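Local coordinates for phosphoglycerol transferase GacH (Streptococcus pyogenes MGAS5005, PDB 6DGM), which probably transfers glycerol phosphate onto streptococcal rhamnose polysaccharides, using the manganese-binding, sulfatase-family domain represented by this chain, at residues 37-42 and 322-327; 136-141 and 183-188; 188-193 and 257-262; 264-269 and 316-321. All coordinates share one frame; numbering follows the deposited sequence.

Contact 1: 37-42 and 322-327; sequences ADQTVI and TDSKVS. With CA (calcium ion), chain E.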
loop_
_atom_site.group_PDB
_atom_site.type_symbol
_atom_site.label_atom_id
_atom_site.label_comp_id
_atom_site.label_asym_id
_atom_site.label_seq_id
_atom_site.Cartn_x
_atom_site.Cartn_y
_atom_site.Cartn_z
ATOM N N ALA A 37 16.946 -7.067 1.324
ATOM C CA ALA A 37 17.066 -7.617 2.668
ATOM C C ALA A 37 18.036 -6.840 3.552
ATOM O O ALA A 37 18.131 -7.146 4.745
ATOM C CB ALA A 37 17.508 -9.080 2.593
ATOM N N ASP A 38 18.744 -5.850 3.008
ATOM C CA ASP A 38 19.560 -4.944 3.808
ATOM C C ASP A 38 18.780 -3.726 4.291
ATOM O O ASP A 38 19.326 -2.907 5.029
ATOM C CB ASP A 38 20.772 -4.449 3.012
ATOM C CG ASP A 38 21.768 -5.537 2.705
ATOM O OD1 ASP A 38 21.843 -6.538 3.453
ATOM O OD2 ASP A 38 22.502 -5.364 1.718
ATOM N N GLN A 39 17.532 -3.579 3.873
ATOM C CA GLN A 39 16.700 -2.448 4.232
ATOM C C GLN A 39 15.613 -2.931 5.185
ATOM O O GLN A 39 14.997 -3.981 4.959
ATOM C CB GLN A 39 15.949 -1.880 3.012
ATOM C CG GLN A 39 16.581 -2.109 1.665
ATOM C CD GLN A 39 17.695 -1.138 1.377
ATOM O OE1 GLN A 39 17.638 0.026 1.775
ATOM N NE2 GLN A 39 18.720 -1.611 0.677
ATOM N N THR A 40 15.336 -2.145 6.214
ATOM C CA THR A 40 14.096 -2.300 6.966
ATOM C C THR A 40 13.010 -1.507 6.254
ATOM O O THR A 40 13.229 -0.372 5.829
ATOM C CB THR A 40 14.285 -1.844 8.407
ATOM O OG1 THR A 40 14.986 -2.887 9.108
ATOM C CG2 THR A 40 12.958 -1.537 9.108
ATOM N N VAL A 41 11.868 -2.138 6.065
ATOM C CA VAL A 41 10.807 -1.617 5.217
ATOM C C VAL A 41 9.517 -1.595 6.020
ATOM O O VAL A 41 9.183 -2.580 6.696
ATOM C CB VAL A 41 10.652 -2.459 3.936
ATOM C CG1 VAL A 41 9.397 -2.059 3.221
ATOM C CG2 VAL A 41 11.900 -2.274 3.043
ATOM N N ILE A 42 8.817 -0.465 5.961
ATOM C CA ILE A 42 7.554 -0.252 6.661
ATOM C C ILE A 42 6.492 0.083 5.621
ATOM O O ILE A 42 6.610 1.097 4.926
ATOM C CB ILE A 42 7.666 0.884 7.687
ATOM C CG1 ILE A 42 8.726 0.561 8.748
ATOM C CG2 ILE A 42 6.302 1.123 8.333
ATOM C CD1 ILE A 42 9.217 1.784 9.521
ATOM N N THR A 322 14.915 2.180 -3.708
ATOM C CA THR A 322 16.061 1.763 -2.927
ATOM C C THR A 322 17.189 1.176 -3.770
ATOM O O THR A 322 18.193 0.744 -3.197
ATOM C CB THR A 322 15.648 0.731 -1.877
ATOM O OG1 THR A 322 15.148 -0.450 -2.512
ATOM C CG2 THR A 322 14.591 1.313 -0.955
ATOM N N ASP A 323 17.044 1.136 -5.097
ATOM C CA ASP A 323 18.075 0.599 -6.003
ATOM C C ASP A 323 18.430 -0.849 -5.666
ATOM O O ASP A 323 19.597 -1.254 -5.708
ATOM C CB ASP A 323 19.320 1.493 -6.025
ATOM C CG ASP A 323 20.095 1.381 -7.320
ATOM O OD1 ASP A 323 19.451 1.353 -8.391
ATOM O OD2 ASP A 323 21.339 1.344 -7.260
ATOM N N SER A 324 17.410 -1.644 -5.341
ATOM C CA SER A 324 17.597 -3.032 -4.940
ATOM C C SER A 324 17.425 -3.988 -6.117
ATOM O O SER A 324 16.582 -3.776 -6.992
ATOM C CB SER A 324 16.592 -3.399 -3.842
ATOM O OG SER A 324 16.882 -2.656 -2.677
ATOM N N LYS A 325 18.230 -5.045 -6.120
ATOM C CA LYS A 325 18.155 -6.063 -7.151
ATOM C C LYS A 325 16.823 -6.802 -7.095
ATOM O O LYS A 325 16.252 -7.029 -6.024
ATOM C CB LYS A 325 19.314 -7.038 -6.975
ATOM C CG LYS A 325 20.673 -6.406 -7.214
ATOM C CD LYS A 325 21.789 -7.374 -6.836
ATOM C CE LYS A 325 23.153 -6.679 -6.782
ATOM N NZ LYS A 325 23.560 -6.173 -8.110
ATOM N N VAL A 326 16.350 -7.211 -8.275
ATOM C CA VAL A 326 15.017 -7.780 -8.431
ATOM C C VAL A 326 15.088 -9.270 -8.726
ATOM O O VAL A 326 16.080 -9.781 -9.262
ATOM C CB VAL A 326 14.186 -7.050 -9.516
ATOM C CG1 VAL A 326 13.955 -5.606 -9.129
ATOM C CG2 VAL A 326 14.860 -7.146 -10.884
ATOM N N SER A 327 14.018 -9.964 -8.377
ATOM C CA SER A 327 13.735 -11.277 -8.930
ATOM C C SER A 327 13.082 -11.120 -10.300
ATOM O O SER A 327 12.615 -10.031 -10.662
ATOM C CB SER A 327 12.743 -12.002 -8.028
ATOM O OG SER A 327 11.553 -11.218 -7.921
HETATM CA CA CA E . 20.803 2.297 -10.157
HETATM O O HOH W 1 23.113 1.908 -9.395
HETATM O O HOH W 2 18.928 1.235 -11.767
HETATM O O HOH W 3 22.007 3.606 -12.227
#
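The flat amide of Gln39 has Thr322 and Ser324 on the same side of its plane. Thr322 CB sits almost above the amide oxygen, 4.2 Å from Gln39 OE1, while Ser324 OG is offset outward past the nitrogen end, 4.0 Å from Gln39 NE2. That second separation is too long for a hydrogen bond, and the amide nitrogen instead donates to the backbone oxygen of Asn35. Gln39 chi1 (-26°) is far from staggered, a probably strained setting that, together with a bend at chi2 (-80°), lays the amide against the loop.

On the facing side, Ser324 OG donates to Thr322 OG1 over 2.8 Å. Thr322 OG1 in turn bonds to the carbonyl of Leu318, so the two hydroxyls form a short chain of bonds back to the last turn of helix 314-321. Between them Asp323, the first residue past the helix, takes positive phi (57°) in a Schellman motif.

The second flat group, the Asp323 carboxylate, serves a metal rather than Gln39. Asp323 OD1 binds the calcium ion at 2.4 Å, and Asp323 OD2 accepts from a water 2.8 Å away that is itself a calcium ligand, closing a ring through the ion. The backbone oxygen of Asp31 is the other protein ligand.

Strand 40-46 starts one residue beyond Gln39, so its start lies beside the loop that carries Asp323. With no hydrogen bond crossing between the segments and both hydroxyls engaged within the loop, amide and loop meet by van der Waals contact.

Contact 2: 136-141 and 183-188; sequences IAMHPA and KTVYNN. With 1GP (sn-glycerol-1-phosphate), chain D.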
loop_
_atom_site.group_PDB
_atom_site.type_symbol
_atom_site.label_atom_id
_atom_site.label_comp_id
_atom_site.label_asym_id
_atom_site.label_seq_id
_atom_site.Cartn_x
_atom_site.Cartn_y
_atom_site.Cartn_z
ATOM N N ILE A 136 6.584 -8.131 11.164
ATOM C CA ILE A 136 5.706 -7.589 12.195
ATOM C C ILE A 136 4.509 -6.924 11.541
ATOM O O ILE A 136 4.683 -6.068 10.671
ATOM C CB ILE A 136 6.457 -6.566 13.080
ATOM C CG1 ILE A 136 7.655 -7.231 13.764
ATOM C CG2 ILE A 136 5.478 -5.901 14.073
ATOM C CD1 ILE A 136 8.595 -6.250 14.488
ATOM N N ALA A 137 3.295 -7.307 11.963
ATOM C CA ALA A 137 2.071 -6.636 11.560
ATOM C C ALA A 137 1.477 -5.870 12.735
ATOM O O ALA A 137 1.663 -6.246 13.887
ATOM C CB ALA A 137 1.024 -7.653 11.036
ATOM N N MET A 138 0.761 -4.788 12.431
ATOM C CA MET A 138 0.180 -3.929 13.456
ATOM C C MET A 138 -1.128 -3.336 12.967
ATOM O O MET A 138 -1.162 -2.746 11.885
ATOM C CB MET A 138 1.135 -2.770 13.771
ATOM C CG MET A 138 2.491 -3.230 14.209
ATOM S SD MET A 138 3.673 -1.864 14.450
ATOM C CE MET A 138 2.785 -0.842 15.499
ATOM N N HIS A 139 -2.182 -3.446 13.783
ATOM C CA HIS A 139 -3.471 -2.837 13.455
ATOM C C HIS A 139 -4.308 -2.648 14.715
ATOM O O HIS A 139 -4.609 -3.632 15.400
ATOM C CB HIS A 139 -4.243 -3.730 12.489
ATOM C CG HIS A 139 -5.616 -3.221 12.161
ATOM N ND1 HIS A 139 -5.835 -1.966 11.632
ATOM C CD2 HIS A 139 -6.834 -3.812 12.240
ATOM C CE1 HIS A 139 -7.129 -1.805 11.405
ATOM N NE2 HIS A 139 -7.757 -2.905 11.784
ATOM N N PRO A 140 -4.705 -1.406 15.073
ATOM C CA PRO A 140 -5.432 -1.219 16.342
ATOM C C PRO A 140 -6.931 -1.512 16.236
ATOM O O PRO A 140 -7.784 -0.648 16.425
ATOM C CB PRO A 140 -5.106 0.232 16.715
ATOM C CG PRO A 140 -4.602 0.888 15.522
ATOM C CD PRO A 140 -4.197 -0.133 14.517
ATOM N N ALA A 141 -7.246 -2.768 15.952
ATOM C CA ALA A 141 -8.603 -3.295 16.066
ATOM C C ALA A 141 -8.445 -4.793 16.306
ATOM O O ALA A 141 -7.395 -5.242 16.780
ATOM C CB ALA A 141 -9.444 -2.934 14.833
ATOM N N LYS A 183 -0.370 8.600 16.499
ATOM C CA LYS A 183 0.797 8.726 17.373
ATOM C C LYS A 183 1.077 7.409 18.088
ATOM O O LYS A 183 2.232 6.968 18.167
ATOM C CB LYS A 183 0.585 9.854 18.381
ATOM C CG LYS A 183 1.709 10.035 19.391
ATOM C CD LYS A 183 1.387 11.221 20.295
ATOM C CE LYS A 183 2.504 11.485 21.277
ATOM N NZ LYS A 183 2.202 12.712 22.088
ATOM N N THR A 184 0.031 6.766 18.623
ATOM C CA THR A 184 0.210 5.475 19.273
ATOM C C THR A 184 0.831 4.475 18.310
ATOM O O THR A 184 1.787 3.765 18.660
ATOM C CB THR A 184 -1.124 4.941 19.778
ATOM O OG1 THR A 184 -1.619 5.783 20.826
ATOM C CG2 THR A 184 -0.975 3.537 20.328
ATOM N N VAL A 185 0.284 4.394 17.090
ATOM C CA VAL A 185 0.815 3.441 16.114
ATOM C C VAL A 185 2.286 3.734 15.822
ATOM O O VAL A 185 3.149 2.838 15.876
ATOM C CB VAL A 185 -0.042 3.455 14.839
ATOM C CG1 VAL A 185 0.587 2.593 13.769
ATOM C CG2 VAL A 185 -1.459 2.969 15.163
ATOM N N TYR A 186 2.599 4.997 15.511
ATOM C CA TYR A 186 3.966 5.356 15.150
ATOM C C TYR A 186 4.933 5.058 16.286
ATOM O O TYR A 186 6.032 4.537 16.052
ATOM C CB TYR A 186 4.023 6.838 14.782
ATOM C CG TYR A 186 3.313 7.235 13.501
ATOM C CD1 TYR A 186 3.219 6.365 12.433
ATOM C CD2 TYR A 186 2.747 8.491 13.364
ATOM C CE1 TYR A 186 2.578 6.736 11.269
ATOM C CE2 TYR A 186 2.120 8.869 12.211
ATOM C CZ TYR A 186 2.044 7.985 11.159
ATOM O OH TYR A 186 1.421 8.369 9.996
ATOM N N ASN A 187 4.545 5.364 17.527
ATOM C CA ASN A 187 5.458 5.156 18.640
ATOM C C ASN A 187 5.637 3.678 18.937
ATOM O O ASN A 187 6.715 3.258 19.376
ATOM C CB ASN A 187 5.001 5.958 19.847
ATOM C CG ASN A 187 5.410 7.414 19.733
ATOM O OD1 ASN A 187 6.345 7.747 18.991
ATOM N ND2 ASN A 187 4.744 8.278 20.470
ATOM N N ASN A 188 4.621 2.871 18.652
ATOM C CA ASN A 188 4.781 1.426 18.781
ATOM C C ASN A 188 5.680 0.855 17.684
ATOM O O ASN A 188 6.440 -0.078 17.940
ATOM C CB ASN A 188 3.424 0.747 18.839
ATOM C CG ASN A 188 2.867 0.711 20.238
ATOM O OD1 ASN A 188 3.062 -0.262 20.971
ATOM N ND2 ASN A 188 2.202 1.794 20.647
HETATM C C3 1GP D . -10.741 -2.356 10.366
HETATM O O3 1GP D . -9.143 -2.179 8.531
HETATM C C2 1GP D . -10.539 -2.322 8.866
HETATM O O2 1GP D . -10.228 -3.545 10.965
HETATM C C1 1GP D . -11.339 -1.191 8.239
HETATM O O1P 1GP D . -11.397 -1.347 6.817
HETATM O O2P 1GP D . -11.891 1.051 5.779
HETATM O O3P 1GP D . -12.635 -1.223 4.684
HETATM O O4P 1GP D . -13.741 -0.373 6.813
HETATM P P 1GP D . -12.422 -0.410 5.981
#
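The chain of strand 135-139 turns a corner at Pro140 and Ala141, and Pro140 CA and Val185 CA, 7.8 Å apart, are the nearest such pair between it and helix 183-188. The corner is an inverse gamma turn centred on Pro140, closed by Ala141 N donating to His139 O at 2.8 Å. Pro140 CG meets Val185 CG2 at 3.8 Å, the two side chains crossing at about a right angle. Two residues before Pro140, Met138 extends a chain that bends at chi3 (52°); the methyl CE thereby lies against the helix, 3.7 Å from Val185 O and 3.8 Å from Asn188 CB.

Asn188 is held in turn, since its ND2 donates to Thr184 O over 2.8 Å, nearly straight at 171°. The backbone N of Asn188 reaches that same oxygen from the opposite face of the carbonyl plane.

The CB of His139 points away from helix 183-188; its NE2 lies 2.7 Å from O2 of sn-glycerol-1-phosphate in a hydrogen bond, while ND1 bonds to the carbonyl of Ile204. On this side helix 148-154 packs against the strand, Tyr152 touching Ala137 and Arg148 touching His139. Within the sheet, strands 159-162 and 200-204 flank it, and their Leu161 and Val203 also touch Met138.

Contact 3: 188-193 and 257-262; sequences NILSLI and TQINKP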
loop_
_atom_site.group_PDB
_atom_site.type_symbol
_atom_site.label_atom_id
_atom_site.label_comp_id
_atom_site.label_asym_id
_atom_site.label_seq_id
_atom_site.Cartn_x
_atom_site.Cartn_y
_atom_site.Cartn_z
ATOM N N ASN A 188 4.621 2.871 18.652
ATOM C CA ASN A 188 4.781 1.426 18.781
ATOM C C ASN A 188 5.680 0.855 17.684
ATOM O O ASN A 188 6.440 -0.078 17.940
ATOM C CB ASN A 188 3.424 0.747 18.839
ATOM C CG ASN A 188 2.867 0.711 20.238
ATOM O OD1 ASN A 188 3.062 -0.262 20.971
ATOM N ND2 ASN A 188 2.202 1.794 20.647
ATOM N N ILE A 189 5.622 1.396 16.457
ATOM C CA ILE A 189 6.617 1.005 15.453
ATOM C C ILE A 189 8.020 1.319 15.962
ATOM O O ILE A 189 8.911 0.462 15.962
ATOM C CB ILE A 189 6.366 1.714 14.117
ATOM C CG1 ILE A 189 5.005 1.320 13.528
ATOM C CG2 ILE A 189 7.499 1.370 13.106
ATOM C CD1 ILE A 189 4.629 2.193 12.377
ATOM N N LEU A 190 8.230 2.558 16.407
ATOM C CA LEU A 190 9.562 2.987 16.832
ATOM C C LEU A 190 10.115 2.103 17.944
ATOM O O LEU A 190 11.311 1.794 17.958
ATOM C CB LEU A 190 9.525 4.448 17.275
ATOM C CG LEU A 190 9.274 5.468 16.166
ATOM C CD1 LEU A 190 9.053 6.867 16.755
ATOM C CD2 LEU A 190 10.399 5.494 15.142
ATOM N N SER A 191 9.261 1.686 18.891
ATOM C CA SER A 191 9.726 0.858 19.992
ATOM C C SER A 191 10.115 -0.553 19.556
ATOM O O SER A 191 10.805 -1.253 20.306
ATOM C CB SER A 191 8.649 0.780 21.075
ATOM O OG SER A 191 7.563 -0.009 20.632
ATOM N N LEU A 192 9.674 -0.995 18.382
ATOM C CA LEU A 192 9.999 -2.331 17.906
ATOM C C LEU A 192 11.134 -2.343 16.894
ATOM O O LEU A 192 11.660 -3.425 16.589
ATOM C CB LEU A 192 8.767 -2.973 17.275
ATOM C CG LEU A 192 7.611 -3.275 18.225
ATOM C CD1 LEU A 192 6.369 -3.727 17.440
ATOM C CD2 LEU A 192 8.015 -4.319 19.219
ATOM N N ILE A 193 11.534 -1.179 16.373
ATOM C CA ILE A 193 12.638 -1.141 15.417
ATOM C C ILE A 193 13.921 -1.556 16.115
ATOM O O ILE A 193 14.287 -1.021 17.174
ATOM C CB ILE A 193 12.766 0.238 14.755
ATOM C CG1 ILE A 193 11.573 0.459 13.818
ATOM C CG2 ILE A 193 14.082 0.331 13.962
ATOM C CD1 ILE A 193 11.463 1.863 13.262
ATOM N N THR A 257 15.035 9.153 11.004
ATOM C CA THR A 257 16.319 9.632 10.496
ATOM C C THR A 257 17.446 9.452 11.511
ATOM O O THR A 257 18.620 9.461 11.132
ATOM C CB THR A 257 16.297 11.110 10.083
ATOM O OG1 THR A 257 16.126 11.949 11.233
ATOM C CG2 THR A 257 15.210 11.385 9.089
ATOM N N GLN A 258 17.103 9.301 12.788
ATOM C CA GLN A 258 18.087 9.160 13.849
ATOM C C GLN A 258 18.422 7.711 14.167
ATOM O O GLN A 258 19.234 7.467 15.063
ATOM C CB GLN A 258 17.589 9.850 15.126
ATOM C CG GLN A 258 17.248 11.323 14.950
ATOM C CD GLN A 258 18.409 12.136 14.428
ATOM O OE1 GLN A 258 19.528 12.062 14.951
ATOM N NE2 GLN A 258 18.158 12.915 13.383
ATOM N N ILE A 259 17.849 6.749 13.441
ATOM C CA ILE A 259 18.142 5.336 13.647
ATOM C C ILE A 259 19.208 4.898 12.654
ATOM O O ILE A 259 19.075 5.127 11.445
ATOM C CB ILE A 259 16.870 4.483 13.492
ATOM C CG1 ILE A 259 15.797 4.962 14.478
ATOM C CG2 ILE A 259 17.211 3.001 13.667
ATOM C CD1 ILE A 259 14.462 4.197 14.392
ATOM N N ASN A 260 20.245 4.232 13.161
ATOM C CA ASN A 260 21.383 3.814 12.344
ATOM C C ASN A 260 21.086 2.474 11.667
ATOM O O ASN A 260 21.678 1.434 11.974
ATOM C CB ASN A 260 22.642 3.740 13.194
ATOM C CG ASN A 260 23.850 3.441 12.372
ATOM O OD1 ASN A 260 23.850 3.677 11.166
ATOM N ND2 ASN A 260 24.896 2.919 13.007
ATOM N N LYS A 261 20.172 2.533 10.693
ATOM C CA LYS A 261 19.737 1.394 9.886
ATOM C C LYS A 261 19.050 1.983 8.665
ATOM O O LYS A 261 18.262 2.927 8.823
ATOM C CB LYS A 261 18.718 0.547 10.666
ATOM C CG LYS A 261 18.100 -0.603 9.867
ATOM C CD LYS A 261 19.086 -1.758 9.644
ATOM C CE LYS A 261 18.511 -2.781 8.668
ATOM N NZ LYS A 261 19.465 -3.907 8.424
ATOM N N PRO A 262 19.300 1.480 7.451
ATOM C CA PRO A 262 18.513 1.959 6.303
ATOM C C PRO A 262 17.056 1.537 6.456
ATOM O O PRO A 262 16.755 0.346 6.604
ATOM C CB PRO A 262 19.181 1.306 5.085
ATOM C CG PRO A 262 20.197 0.364 5.612
ATOM C CD PRO A 262 20.421 0.613 7.053
#
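Ile193, at the C-terminal end of helix 182-192, has its CA 8.7 Å from Ile259 CA, in the loop following helix 229-257. Ile259 carries nearly its whole side of the contact. Its terminal methyl CD1 lies against both Ile193 and Leu190, with Ile259 CD1 3.9 Å from Ile193 CG2 and 4.3 Å from Leu190 CD2. The two isoleucine side chains meet at a slant, and their branch methyls also come together, with Ile193 CG2 4.1 Å from Ile259 CG2. Both place CG1 beside the backbone N (chi1 -70° in Ile193, -57° in Ile259) and continue nearly extended, which brings the two CD1 atoms within 4.0 Å. The meeting is purely apolar.

The helix and the loop belong to two successive connections of the alpha/beta sheet, as in the sulfatase members of the alkaline phosphatase clan. Helix 182-192 is followed by strand 200-204 and helix 229-257 by strand 263-269; these parallel strands flank strand 40-46. The contact therefore joins the approaches to both strands, at a partly exposed margin of the domain.

Each segment also has local bonds of its own. Ser191 OG donates to Asn188 O at 2.9 Å, one turn back, from a position tilted out of the carbonyl plane. In the loop, Asn260 centres an inverse gamma turn, closed by a weak bond from Lys261 N to Ile259 O. The CB of Lys261 points at the helix end, but the long chain then leads elsewhere and its NZ bonds to Ser198 OG. Leu256, from the end of helix 229-257, touches both Leu190 and Ile193, and Pro195 lies against Ile259.

Contact 4: 264-269 and 316-321; sequences TVVFYG and AALFEH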
loop_
_atom_site.group_PDB
_atom_site.type_symbol
_atom_site.label_atom_id
_atom_site.label_comp_id
_atom_site.label_asym_id
_atom_site.label_seq_id
_atom_site.Cartn_x
_atom_site.Cartn_y
_atom_site.Cartn_z
ATOM N N THR A 264 13.028 2.304 4.880
ATOM C CA THR A 264 12.175 2.925 3.865
ATOM C C THR A 264 10.718 2.704 4.240
ATOM O O THR A 264 10.343 1.612 4.666
ATOM C CB THR A 264 12.485 2.397 2.457
ATOM O OG1 THR A 264 13.832 2.742 2.105
ATOM C CG2 THR A 264 11.567 3.021 1.413
ATOM N N VAL A 265 9.928 3.764 4.121
ATOM C CA VAL A 265 8.500 3.760 4.422
ATOM C C VAL A 265 7.737 3.926 3.113
ATOM O O VAL A 265 8.003 4.859 2.342
ATOM C CB VAL A 265 8.127 4.904 5.379
ATOM C CG1 VAL A 265 6.631 4.913 5.643
ATOM C CG2 VAL A 265 8.913 4.819 6.698
ATOM N N VAL A 266 6.784 3.030 2.873
ATOM C CA VAL A 266 5.789 3.179 1.819
ATOM C C VAL A 266 4.505 3.609 2.522
ATOM O O VAL A 266 3.908 2.826 3.259
ATOM C CB VAL A 266 5.578 1.874 1.045
ATOM C CG1 VAL A 266 4.528 2.069 -0.038
ATOM C CG2 VAL A 266 6.894 1.367 0.443
ATOM N N PHE A 267 4.107 4.863 2.334
ATOM C CA PHE A 267 3.002 5.482 3.054
ATOM C C PHE A 267 1.912 5.799 2.048
ATOM O O PHE A 267 2.183 6.414 1.018
ATOM C CB PHE A 267 3.510 6.790 3.676
ATOM C CG PHE A 267 2.492 7.522 4.492
ATOM C CD1 PHE A 267 1.589 8.373 3.877
ATOM C CD2 PHE A 267 2.455 7.381 5.871
ATOM C CE1 PHE A 267 0.646 9.061 4.617
ATOM C CE2 PHE A 267 1.504 8.081 6.625
ATOM C CZ PHE A 267 0.604 8.919 5.983
ATOM N N TYR A 268 0.668 5.419 2.355
ATOM C CA TYR A 268 -0.400 5.647 1.394
ATOM C C TYR A 268 -1.748 5.641 2.094
ATOM O O TYR A 268 -1.947 4.930 3.082
ATOM C CB TYR A 268 -0.393 4.590 0.266
ATOM C CG TYR A 268 -0.784 3.198 0.724
ATOM C CD1 TYR A 268 0.116 2.385 1.404
ATOM C CD2 TYR A 268 -2.061 2.692 0.461
ATOM C CE1 TYR A 268 -0.237 1.113 1.813
ATOM C CE2 TYR A 268 -2.424 1.415 0.872
ATOM C CZ TYR A 268 -1.511 0.634 1.536
ATOM O OH TYR A 268 -1.884 -0.631 1.924
ATOM N N GLY A 269 -2.676 6.428 1.557
ATOM C CA GLY A 269 -4.062 6.275 1.952
ATOM C C GLY A 269 -4.713 5.172 1.136
ATOM O O GLY A 269 -4.496 5.036 -0.074
ATOM N N ALA A 316 7.399 -2.977 -6.567
ATOM C CA ALA A 316 8.321 -2.651 -7.649
ATOM C C ALA A 316 8.879 -1.245 -7.478
ATOM O O ALA A 316 10.071 -0.999 -7.716
ATOM C CB ALA A 316 7.630 -2.794 -8.996
ATOM N N ALA A 317 8.031 -0.307 -7.063
ATOM C CA ALA A 317 8.508 1.051 -6.856
ATOM C C ALA A 317 9.481 1.127 -5.695
ATOM O O ALA A 317 10.412 1.941 -5.718
ATOM C CB ALA A 317 7.335 1.994 -6.641
ATOM N N LEU A 318 9.285 0.283 -4.681
ATOM C CA LEU A 318 10.195 0.245 -3.540
ATOM C C LEU A 318 11.565 -0.267 -3.957
ATOM O O LEU A 318 12.600 0.280 -3.550
ATOM C CB LEU A 318 9.598 -0.644 -2.441
ATOM C CG LEU A 318 10.537 -1.093 -1.319
ATOM C CD1 LEU A 318 10.776 0.079 -0.380
ATOM C CD2 LEU A 318 9.998 -2.287 -0.569
ATOM N N PHE A 319 11.595 -1.343 -4.742
ATOM C CA PHE A 319 12.874 -1.831 -5.248
ATOM C C PHE A 319 13.585 -0.755 -6.058
ATOM O O PHE A 319 14.802 -0.571 -5.930
ATOM C CB PHE A 319 12.669 -3.076 -6.109
ATOM C CG PHE A 319 12.581 -4.368 -5.328
ATOM C CD1 PHE A 319 11.418 -4.727 -4.669
ATOM C CD2 PHE A 319 13.661 -5.232 -5.276
ATOM C CE1 PHE A 319 11.344 -5.928 -3.966
ATOM C CE2 PHE A 319 13.597 -6.413 -4.570
ATOM C CZ PHE A 319 12.446 -6.768 -3.912
ATOM N N GLU A 320 12.847 -0.038 -6.911
ATOM C CA GLU A 320 13.481 1.003 -7.713
ATOM C C GLU A 320 13.998 2.133 -6.829
ATOM O O GLU A 320 15.125 2.617 -7.010
ATOM C CB GLU A 320 12.498 1.546 -8.744
ATOM C CG GLU A 320 13.127 2.550 -9.682
ATOM C CD GLU A 320 12.113 3.286 -10.511
ATOM O OE1 GLU A 320 11.045 3.671 -9.962
ATOM O OE2 GLU A 320 12.381 3.480 -11.707
ATOM N N HIS A 321 13.177 2.581 -5.875
ATOM C CA HIS A 321 13.564 3.712 -5.038
ATOM C C HIS A 321 14.820 3.397 -4.238
ATOM O O HIS A 321 15.709 4.243 -4.105
ATOM C CB HIS A 321 12.408 4.111 -4.102
ATOM C CG HIS A 321 12.725 5.283 -3.238
ATOM N ND1 HIS A 321 12.678 6.579 -3.705
ATOM C CD2 HIS A 321 13.144 5.358 -1.954
ATOM C CE1 HIS A 321 13.054 7.404 -2.742
ATOM N NE2 HIS A 321 13.334 6.689 -1.666
#
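The side chains of Leu318 and Thr264 run alongside one another, pointing opposite ways, and one methyl does the touching on each side: Leu318 CD1 lies 3.5 Å from Thr264 CG2, with Thr264 CB 4.0 Å away. For two methyl groups this is close packing. The same leucine methyl reaches Val266 at an angle, Leu318 CD1 being 4.2 Å from Val266 CG2. Leu318 carries CG opposite its backbone N (chi1 165°), and the turn at chi2 (75°) sets CD1 over the two strand residues. Thr264 directs its methyl into this apolar patch while its hydroxyl, beside the backbone N, bonds to Ser297 OG on the neighbouring strand.

Thr264 and Val266 are two residues apart and so share one face of the strand; Val265 points to the other. Strand 264-269 lies between strands 40-46 and 290-297 within the central alpha/beta sheet. Helix 316-321 packs across this face at 10.1 Å between axes, running roughly antiparallel to the strand at 142°. Just past Gly269 come Asp270 and His271, ligands of the manganese ion, which places the strand directly before the metal site.

One turn beyond Leu318, His321 approaches the same threonine methyl, His321 CD2 lying 4.4 Å from Thr264 CG2, a looser contact. Both ring nitrogens have partners beyond the strand: NE2 bonds to Asn301 OD1 and ND1 to Thr76 OG1, two bonds that fix the rotation of the imidazole.

Contact 1 spans the longest stretch of sequence of the four, 280 residues, and contacts 2, 3 and 4 follow in that order between its two segments. Contacts 1 and 4 have centres 10 Å apart and share the pairing of strands 40-46 and 263-269, where Thr40 O and Ile42 O probably accept from Thr264 N and Val266 N. Contacts 2 and 3, 14 Å apart between centres, both use helix 182-192 and share Asn188. Tyr186 of contact 2 touches Phe267 of contact 4. Contacts 1 and 2, with centres 23 Å apart, both reach the same mixed sheet: the calcium-bearing loop lies near the start of strand 40-46, the glycerol-phosphate pocket by the C-terminal end of strand 135-139.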